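Local coordinates for protein beta-galactosidase (Geobacillus stearothermophilus, PDB 4OIF) that probably hydrolyses terminal non-reducing beta-D-galactose residues from beta-D-galactosides, as a zinc-binding glycoside hydrolase of family 42, at residues 60-65 / 99-104; 120-123 / 128-131; 123-128 / 229-234. All coordinates share one frame; numbering follows the deposited sequence. Where two conformers were deposited one is given.

Read from the N terminus, contact 1 comes first: it joins the loop between helices 55-58 and 68-79 to the end of helix 95-100, and it is complete before the others begin, in series with them. Contact 2 closes a very short loop, folding 120-123 back on the start of helix 127-144. Contact 3 starts inside that loop and reaches about a hundred residues on to helix 218-246, so the spans 120-131 and 123-234 overlap without one enclosing the other. E103 and V104 of contact 1 bond to S126, V128 and C123, while R130 of contact 2 bonds to F124 and S234 of contact 3. Together they tie the loops beside the zinc site to helices of the TIM barrel.

Contact 1: residues 60-65 / 99-104; sequences PEEGVY and QKYPEV
E62 and K100 bring the two backbones nearest to each other, yet their CA atoms are still 9.7 Å apart, so long side chains have to span the distance. E62 sits in a type II turn from E61 to V64, which is closed by the bond from V64 N to E61 O; G63, with its positive phi, takes the turn position that favours glycine. From there the glutamate reaches straight across: CG is anti to the backbone N (chi1 -162°) and the chain beyond it is extended, which carries the carboxylate over to two partners, one for each oxygen. K100 NZ forms a salt bridge with E62 OE1 at 3.1 Å, meeting that oxygen from above the carboxylate plane. The hydroxyl OH of Y101 donates to E62 OE2; the modelled length is very short, and its exact value is doubtful. The carboxylate comes up to the ring at its edge, with the two planes close to perpendicular. K100 is fully extended as well, and on its way out its CG lies 3.7 Å above the plane of the Y101 ring, over the centre, so both run out to the same acid. A second, weak ion pair links E62 OE2 to K132 NZ, which would add positive charge beside the carboxylate. This is a surface contact between the loop linking helices 55-58 and 68-79 and the C-terminal end of helix 95-100, in the connections after the adjacent parallel strands 47-50 and 83-87 of the TIM barrel. E62 also packs on W96 of helix 95-100, Q99 bonds to S204 of the second subunit, and helix 127-144 passes alongside, where its K132 touches Y101 and its H135 and L139 touch Y65.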
loop_
_atom_site.group_PDB
_atom_site.type_symbol
_atom_site.label_atom_id
_atom_site.label_comp_id
_atom_site.label_asym_id
_atom_site.label_seq_id
_atom_site.Cartn_x
_atom_site.Cartn_y
_atom_site.Cartn_z
ATOM N N PRO A 60 20.938 -31.626 -17.274
ATOM C CA PRO A 60 19.994 -30.967 -18.177
ATOM C C PRO A 60 18.653 -31.696 -18.243
ATOM O O PRO A 60 17.598 -31.065 -18.287
ATOM C CB PRO A 60 20.726 -31.000 -19.523
ATOM C CG PRO A 60 21.779 -32.001 -19.368
ATOM C CD PRO A 60 22.198 -31.940 -17.958
ATOM N N GLU A 61 18.705 -33.021 -18.233
ATOM C CA GLU A 61 17.515 -33.832 -18.032
ATOM C C GLU A 61 17.811 -34.845 -16.938
ATOM O O GLU A 61 18.980 -35.073 -16.622
ATOM C CB GLU A 61 17.105 -34.513 -19.338
ATOM C CG GLU A 61 16.714 -33.510 -20.405
ATOM C CD GLU A 61 16.801 -34.073 -21.795
ATOM O OE1 GLU A 61 17.178 -35.261 -21.933
ATOM O OE2 GLU A 61 16.491 -33.318 -22.745
ATOM N N GLU A 62 16.773 -35.449 -16.359
ATOM C CA GLU A 62 16.965 -36.362 -15.232
ATOM C C GLU A 62 17.884 -37.546 -15.591
ATOM O O GLU A 62 17.710 -38.194 -16.624
ATOM C CB GLU A 62 15.616 -36.866 -14.722
ATOM C CG GLU A 62 15.662 -37.453 -13.308
ATOM C CD GLU A 62 14.286 -37.774 -12.767
ATOM O OE1 GLU A 62 13.302 -37.584 -13.511
ATOM O OE2 GLU A 62 14.182 -38.209 -11.599
ATOM N N GLY A 63 18.888 -37.788 -14.743
ATOM C CA GLY A 63 19.801 -38.909 -14.910
ATOM C C GLY A 63 20.797 -38.745 -16.043
ATOM O O GLY A 63 21.564 -39.653 -16.350
ATOM N N VAL A 64 20.775 -37.574 -16.662
ATOM C CA VAL A 64 21.626 -37.264 -17.797
ATOM C C VAL A 64 22.599 -36.157 -17.411
ATOM O O VAL A 64 22.205 -34.997 -17.304
ATOM C CB VAL A 64 20.789 -36.811 -18.997
ATOM C CG1 VAL A 64 21.668 -36.575 -20.200
ATOM C CG2 VAL A 64 19.693 -37.826 -19.292
ATOM N N TYR A 65 23.866 -36.502 -17.212
ATOM C CA TYR A 65 24.814 -35.546 -16.637
ATOM C C TYR A 65 25.800 -34.952 -17.625
ATOM O O TYR A 65 26.179 -35.570 -18.623
ATOM C CB TYR A 65 25.577 -36.196 -15.488
ATOM C CG TYR A 65 24.648 -36.685 -14.411
ATOM C CD1 TYR A 65 24.072 -35.791 -13.507
ATOM C CD2 TYR A 65 24.321 -38.038 -14.311
ATOM C CE1 TYR A 65 23.195 -36.231 -12.528
ATOM C CE2 TYR A 65 23.445 -38.494 -13.330
ATOM C CZ TYR A 65 22.886 -37.586 -12.442
ATOM O OH TYR A 65 22.028 -38.033 -11.463
ATOM N N GLN A 99 8.470 -30.164 -12.677
ATOM C CA GLN A 99 7.380 -30.696 -13.487
ATOM C C GLN A 99 7.024 -32.130 -13.110
ATOM O O GLN A 99 5.850 -32.479 -13.010
ATOM C CB GLN A 99 7.727 -30.618 -14.972
ATOM C CG GLN A 99 6.560 -30.937 -15.890
ATOM C CD GLN A 99 6.935 -30.860 -17.364
ATOM O OE1 GLN A 99 7.966 -31.391 -17.791
ATOM N NE2 GLN A 99 6.104 -30.190 -18.146
ATOM N N LYS A 100 8.042 -32.955 -12.897
ATOM C CA LYS A 100 7.838 -34.369 -12.593
ATOM C C LYS A 100 7.521 -34.614 -11.118
ATOM O O LYS A 100 6.840 -35.578 -10.764
ATOM C CB LYS A 100 9.081 -35.163 -12.993
ATOM C CG LYS A 100 8.969 -36.648 -12.785
ATOM C CD LYS A 100 10.144 -37.377 -13.399
ATOM C CE LYS A 100 9.951 -38.882 -13.317
ATOM N NZ LYS A 100 10.974 -39.612 -14.108
ATOM N N TYR A 101 8.028 -33.748 -10.252
ATOM C CA TYR A 101 7.855 -33.946 -8.823
ATOM C C TYR A 101 7.305 -32.691 -8.187
ATOM O O TYR A 101 8.026 -31.988 -7.471
ATOM C CB TYR A 101 9.173 -34.321 -8.158
ATOM C CG TYR A 101 9.918 -35.466 -8.805
ATOM C CD1 TYR A 101 9.491 -36.776 -8.655
ATOM C CD2 TYR A 101 11.073 -35.238 -9.542
ATOM C CE1 TYR A 101 10.180 -37.816 -9.240
ATOM C CE2 TYR A 101 11.771 -36.275 -10.123
ATOM C CZ TYR A 101 11.320 -37.560 -9.974
ATOM O OH TYR A 101 12.021 -38.595 -10.551
ATOM N N PRO A 102 6.018 -32.407 -8.432
ATOM C CA PRO A 102 5.421 -31.145 -7.988
ATOM C C PRO A 102 5.466 -30.945 -6.475
ATOM O O PRO A 102 5.218 -29.832 -6.012
ATOM C CB PRO A 102 3.975 -31.244 -8.496
ATOM C CG PRO A 102 3.752 -32.668 -8.782
ATOM C CD PRO A 102 5.060 -33.228 -9.192
ATOM N N GLU A 103 5.815 -31.981 -5.722
ATOM C CA GLU A 103 5.829 -31.873 -4.269
ATOM C C GLU A 103 6.943 -30.964 -3.775
ATOM O O GLU A 103 6.974 -30.594 -2.603
ATOM C CB GLU A 103 5.973 -33.256 -3.629
ATOM C CG GLU A 103 7.378 -33.818 -3.704
ATOM C CD GLU A 103 7.644 -34.900 -2.662
ATOM O OE1 GLU A 103 6.731 -35.688 -2.351
ATOM O OE2 GLU A 103 8.771 -34.955 -2.147
ATOM N N VAL A 104 7.857 -30.601 -4.666
ATOM C CA VAL A 104 8.998 -29.777 -4.283
ATOM C C VAL A 104 8.655 -28.300 -4.356
ATOM O O VAL A 104 9.443 -27.457 -3.936
ATOM C CB VAL A 104 10.229 -30.042 -5.177
ATOM C CG1 VAL A 104 10.614 -31.518 -5.147
ATOM C CG2 VAL A 104 9.960 -29.556 -6.601
#

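Contact 2: residues 120-123 / 128-131; sequences HNHC and VYRE. With ZN (zinc ion), chain D.
H122 lays one face of its imidazole against a corner of the Y129 ring, with Y129 CE2 over that face, 3.4 Å from H122 CG. Y129 CD2 follows it, 3.6 Å from H122 CD2, and the CB of the histidine touches the same two ring carbons. The rings meet obliquely, with planes at 38° and centroids 5.0 Å apart. Both residues are buried, and the two side chains cross at about a right angle. The histidine gets there because its CG sits between the backbone N and the carbonyl carbon (chi1 62°), which sets the imidazole over the CD2-CE2 side of Y129. Y129 lies in the first turn of helix 127-144, whose N-cap is S126; the cap's OG takes the backbone N-H of Y129. That helix links barrel strands 83-87 and 150-154, and the loop leading into it carries C123, the first of four cysteines round the zinc ion, its SG 2.4 Å from the metal; C163, C165 and C168 complete the site. Swapping H122 for an alanine would probably open a gap beside CD2 and CE2 of Y129 and leave the buried tyrosine freer to shift. At its other end the tyrosine is held by a hydrogen bond between Y129 OH and the carbonyl O of S90.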
loop_
_atom_site.group_PDB
_atom_site.type_symbol
_atom_site.label_atom_id
_atom_site.label_comp_id
_atom_site.label_asym_id
_atom_site.label_seq_id
_atom_site.Cartn_x
_atom_site.Cartn_y
_atom_site.Cartn_z
ATOM N N HIS A 120 15.507 -20.385 -4.599
ATOM C CA HIS A 120 15.551 -20.429 -3.136
ATOM C C HIS A 120 14.214 -20.861 -2.548
ATOM O O HIS A 120 13.945 -20.588 -1.375
ATOM C CB HIS A 120 15.920 -19.062 -2.530
ATOM C CG HIS A 120 17.221 -18.495 -3.004
ATOM N ND1 HIS A 120 17.586 -17.186 -2.764
ATOM C CD2 HIS A 120 18.243 -19.047 -3.699
ATOM C CE1 HIS A 120 18.779 -16.958 -3.283
ATOM N NE2 HIS A 120 19.199 -18.070 -3.860
ATOM N N ASN A 121 13.370 -21.519 -3.340
ATOM C CA ASN A 121 11.977 -21.640 -2.933
ATOM C C ASN A 121 11.415 -23.064 -3.032
ATOM O O ASN A 121 10.293 -23.292 -3.489
ATOM C CB ASN A 121 11.135 -20.665 -3.750
ATOM C CG ASN A 121 11.359 -20.822 -5.244
ATOM O OD1 ASN A 121 12.009 -21.776 -5.693
ATOM N ND2 ASN A 121 10.803 -19.900 -6.026
ATOM N N HIS A 122 12.215 -24.015 -2.581
ATOM C CA HIS A 122 11.797 -25.405 -2.480
ATOM C C HIS A 122 11.075 -25.688 -1.164
ATOM O O HIS A 122 11.328 -25.033 -0.155
ATOM C CB HIS A 122 13.015 -26.301 -2.570
ATOM C CG HIS A 122 13.992 -26.078 -1.458
ATOM N ND1 HIS A 122 14.864 -25.006 -1.433
ATOM C CD2 HIS A 122 14.221 -26.780 -0.321
ATOM C CE1 HIS A 122 15.600 -25.070 -0.337
ATOM N NE2 HIS A 122 15.232 -26.136 0.354
ATOM N N CYS A 123 10.190 -26.676 -1.181
ATOM C CA CYS A 123 9.630 -27.230 0.043
ATOM C C CYS A 123 10.755 -27.861 0.867
ATOM O O CYS A 123 11.462 -28.745 0.374
ATOM C CB CYS A 123 8.535 -28.263 -0.300
ATOM S SG CYS A 123 8.060 -29.408 1.048
ATOM N N VAL A 128 11.681 -36.136 -1.742
ATOM C CA VAL A 128 12.222 -36.193 -3.080
ATOM C C VAL A 128 13.323 -35.149 -3.258
ATOM O O VAL A 128 14.396 -35.456 -3.781
ATOM C CB VAL A 128 11.118 -35.985 -4.115
ATOM C CG1 VAL A 128 11.708 -35.584 -5.468
ATOM C CG2 VAL A 128 10.273 -37.237 -4.216
ATOM N N TYR A 129 13.079 -33.925 -2.802
ATOM C CA TYR A 129 14.062 -32.881 -3.011
ATOM C C TYR A 129 15.292 -33.117 -2.132
ATOM O O TYR A 129 16.428 -32.871 -2.554
ATOM C CB TYR A 129 13.463 -31.495 -2.752
ATOM C CG TYR A 129 14.280 -30.438 -3.429
ATOM C CD1 TYR A 129 14.517 -30.500 -4.801
ATOM C CD2 TYR A 129 14.856 -29.406 -2.706
ATOM C CE1 TYR A 129 15.287 -29.550 -5.435
ATOM C CE2 TYR A 129 15.626 -28.444 -3.335
ATOM C CZ TYR A 129 15.840 -28.523 -4.696
ATOM O OH TYR A 129 16.603 -27.560 -5.322
ATOM N N ARG A 130 15.063 -33.614 -0.922
ATOM C CA ARG A 130 16.157 -33.981 -0.027
ATOM C C ARG A 130 17.050 -35.048 -0.662
ATOM O O ARG A 130 18.289 -34.930 -0.652
ATOM C CB ARG A 130 15.603 -34.456 1.323
ATOM C CG ARG A 130 15.192 -33.301 2.214
ATOM C CD ARG A 130 14.402 -33.732 3.434
ATOM N NE ARG A 130 14.027 -32.565 4.237
ATOM C CZ ARG A 130 14.629 -32.205 5.368
ATOM N NH1 ARG A 130 15.627 -32.934 5.851
ATOM N NH2 ARG A 130 14.220 -31.127 6.025
ATOM N N GLU A 131 16.417 -36.055 -1.260
ATOM C CA GLU A 131 17.154 -37.122 -1.935
ATOM C C GLU A 131 17.890 -36.678 -3.209
ATOM O O GLU A 131 19.048 -37.050 -3.415
ATOM C CB GLU A 131 16.212 -38.284 -2.251
ATOM C CG GLU A 131 15.838 -39.084 -1.005
ATOM C CD GLU A 131 14.742 -40.116 -1.243
ATOM O OE1 GLU A 131 14.481 -40.461 -2.419
ATOM O OE2 GLU A 131 14.140 -40.580 -0.242
HETATM ZN ZN ZN D . 6.340 -28.200 2.304
#

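Contact 3: residues 123-128 / 229-234; sequences CFTSSV and TDQTIS. With ZN (zinc ion), chain D.
Q231 and F124 carry most of this contact, with T232 and T125 at its margins. The aliphatic part of Q231 lies across one face of the F124 ring in a CH-pi contact: Q231 CB is 4.0 Å from the ring centroid and 14° off the normal. Beyond CG the glutamine bends (chi2 70°), which turns its amide almost perpendicular to the ring and brings it up to T125. There Q231 NE2 donates to T125 OG1 at 2.8 Å, with an N-H...O angle of 157° and the acceptor lying in the amide plane, which favours this turn of the amide. T125 OG1 itself lies in the plane of the F124 ring, off its edge. One side chain of helix 218-246 thus grips both residues, F124 by its methylenes and T125 by its amide. T232, the next residue on the helix, adds a looser touch, its OG1 4.0 Å from F124 CD2; that hydroxyl is already hydrogen-bonded to the carbonyl O of V228 in its own helix. C168 also touches both F124 and T125, and A171 of helix 166-179 packs on Q231. Just before F124, the SG of the zinc-bound C123 accepts the backbone N-H of S126 at 3.2 Å, with a weak second bond from T125 N at 3.4 Å. Such N-H...S bonds are likely to temper the charge on the sulfur. With Q231 packed against F124 and bonded to T125, the turn that follows C123 points the backbone N-H groups of T125 and S126 at the sulfur, as is common at cysteine zinc sites, here the four-cysteine site beside the TIM barrel of this family 42 enzyme.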
loop_
_atom_site.group_PDB
_atom_site.type_symbol
_atom_site.label_atom_id
_atom_site.label_comp_id
_atom_site.label_asym_id
_atom_site.label_seq_id
_atom_site.Cartn_x
_atom_site.Cartn_y
_atom_site.Cartn_z
ATOM N N CYS A 123 10.190 -26.676 -1.181
ATOM C CA CYS A 123 9.630 -27.230 0.043
ATOM C C CYS A 123 10.755 -27.861 0.867
ATOM O O CYS A 123 11.462 -28.745 0.374
ATOM C CB CYS A 123 8.535 -28.263 -0.300
ATOM S SG CYS A 123 8.060 -29.408 1.048
ATOM N N PHE A 124 10.945 -27.429 2.109
ATOM C CA PHE A 124 12.077 -27.947 2.864
ATOM C C PHE A 124 11.779 -29.333 3.505
ATOM O O PHE A 124 12.666 -29.939 4.132
ATOM C CB PHE A 124 12.530 -26.965 3.966
ATOM C CG PHE A 124 11.408 -26.369 4.800
ATOM C CD1 PHE A 124 10.425 -27.166 5.313
ATOM C CD2 PHE A 124 11.478 -25.036 5.222
ATOM C CE1 PHE A 124 9.444 -26.658 6.120
ATOM C CE2 PHE A 124 10.499 -24.481 6.036
ATOM C CZ PHE A 124 9.459 -25.330 6.502
ATOM N N THR A 125 10.559 -29.855 3.333
ATOM C CA THR A 125 10.212 -31.162 3.919
ATOM C C THR A 125 10.294 -32.293 2.883
ATOM O O THR A 125 10.693 -33.408 3.212
ATOM C CB THR A 125 8.795 -31.156 4.556
ATOM O OG1 THR A 125 8.781 -30.324 5.730
ATOM C CG2 THR A 125 8.383 -32.565 4.985
ATOM N N SER A 126 9.926 -31.993 1.637
ATOM C CA SER A 126 9.887 -32.988 0.548
ATOM C C SER A 126 11.037 -34.013 0.559
ATOM O O SER A 126 12.219 -33.642 0.542
ATOM C CB SER A 126 9.874 -32.271 -0.796
ATOM O OG SER A 126 10.293 -33.131 -1.839
ATOM N N SER A 127 10.695 -35.297 0.601
ATOM C CA SER A 127 11.721 -36.332 0.659
ATOM C C SER A 127 12.424 -36.440 -0.686
ATOM O O SER A 127 13.624 -36.775 -0.759
ATOM C CB SER A 127 11.125 -37.682 1.063
ATOM O OG SER A 127 10.131 -38.101 0.154
ATOM N N VAL A 128 11.681 -36.136 -1.742
ATOM C CA VAL A 128 12.222 -36.193 -3.080
ATOM C C VAL A 128 13.323 -35.149 -3.258
ATOM O O VAL A 128 14.396 -35.456 -3.781
ATOM C CB VAL A 128 11.118 -35.985 -4.115
ATOM C CG1 VAL A 128 11.708 -35.584 -5.468
ATOM C CG2 VAL A 128 10.273 -37.237 -4.216
ATOM N N THR A 229 13.333 -22.537 11.030
ATOM C CA THR A 229 14.780 -22.629 11.206
ATOM C C THR A 229 15.273 -24.085 11.299
ATOM O O THR A 229 16.164 -24.500 10.543
ATOM C CB THR A 229 15.242 -21.863 12.457
ATOM O OG1 THR A 229 15.195 -20.461 12.183
ATOM C CG2 THR A 229 16.678 -22.246 12.827
ATOM N N ASP A 230 14.673 -24.859 12.198
ATOM C CA ASP A 230 15.075 -26.245 12.393
ATOM C C ASP A 230 14.953 -27.084 11.124
ATOM O O ASP A 230 15.836 -27.860 10.810
ATOM C CB ASP A 230 14.259 -26.891 13.508
ATOM C CG ASP A 230 14.781 -26.542 14.890
ATOM O OD1 ASP A 230 15.876 -25.948 14.977
ATOM O OD2 ASP A 230 14.101 -26.864 15.889
ATOM N N GLN A 231 13.866 -26.923 10.392
ATOM C CA GLN A 231 13.640 -27.720 9.217
ATOM C C GLN A 231 14.594 -27.310 8.093
ATOM O O GLN A 231 15.065 -28.169 7.315
ATOM C CB GLN A 231 12.168 -27.611 8.783
ATOM C CG GLN A 231 11.760 -28.624 7.717
ATOM C CD GLN A 231 11.684 -30.055 8.180
ATOM O OE1 GLN A 231 12.495 -30.518 8.978
ATOM N NE2 GLN A 231 10.699 -30.781 7.659
ATOM N N THR A 232 14.916 -26.016 8.042
ATOM C CA THR A 232 15.942 -25.530 7.113
ATOM C C THR A 232 17.314 -26.160 7.425
ATOM O O THR A 232 17.984 -26.699 6.531
ATOM C CB THR A 232 16.045 -23.994 7.164
ATOM O OG1 THR A 232 14.836 -23.431 6.659
ATOM C CG2 THR A 232 17.197 -23.490 6.330
ATOM N N ILE A 233 17.706 -26.125 8.699
ATOM C CA ILE A 233 18.972 -26.717 9.125
ATOM C C ILE A 233 19.018 -28.221 8.851
ATOM O O ILE A 233 20.012 -28.736 8.340
ATOM C CB ILE A 233 19.234 -26.478 10.604
ATOM C CG1 ILE A 233 19.388 -24.984 10.865
ATOM C CG2 ILE A 233 20.490 -27.215 11.048
ATOM C CD1 ILE A 233 19.761 -24.652 12.322
ATOM N N SER A 234 17.932 -28.917 9.163
ATOM C CA SER A 234 17.791 -30.337 8.835
ATOM C C SER A 234 18.001 -30.599 7.328
ATOM O O SER A 234 18.696 -31.566 6.946
ATOM C CB SER A 234 16.418 -30.847 9.290
ATOM O OG SER A 234 16.046 -32.047 8.630
HETATM ZN ZN ZN D . 6.340 -28.200 2.304
#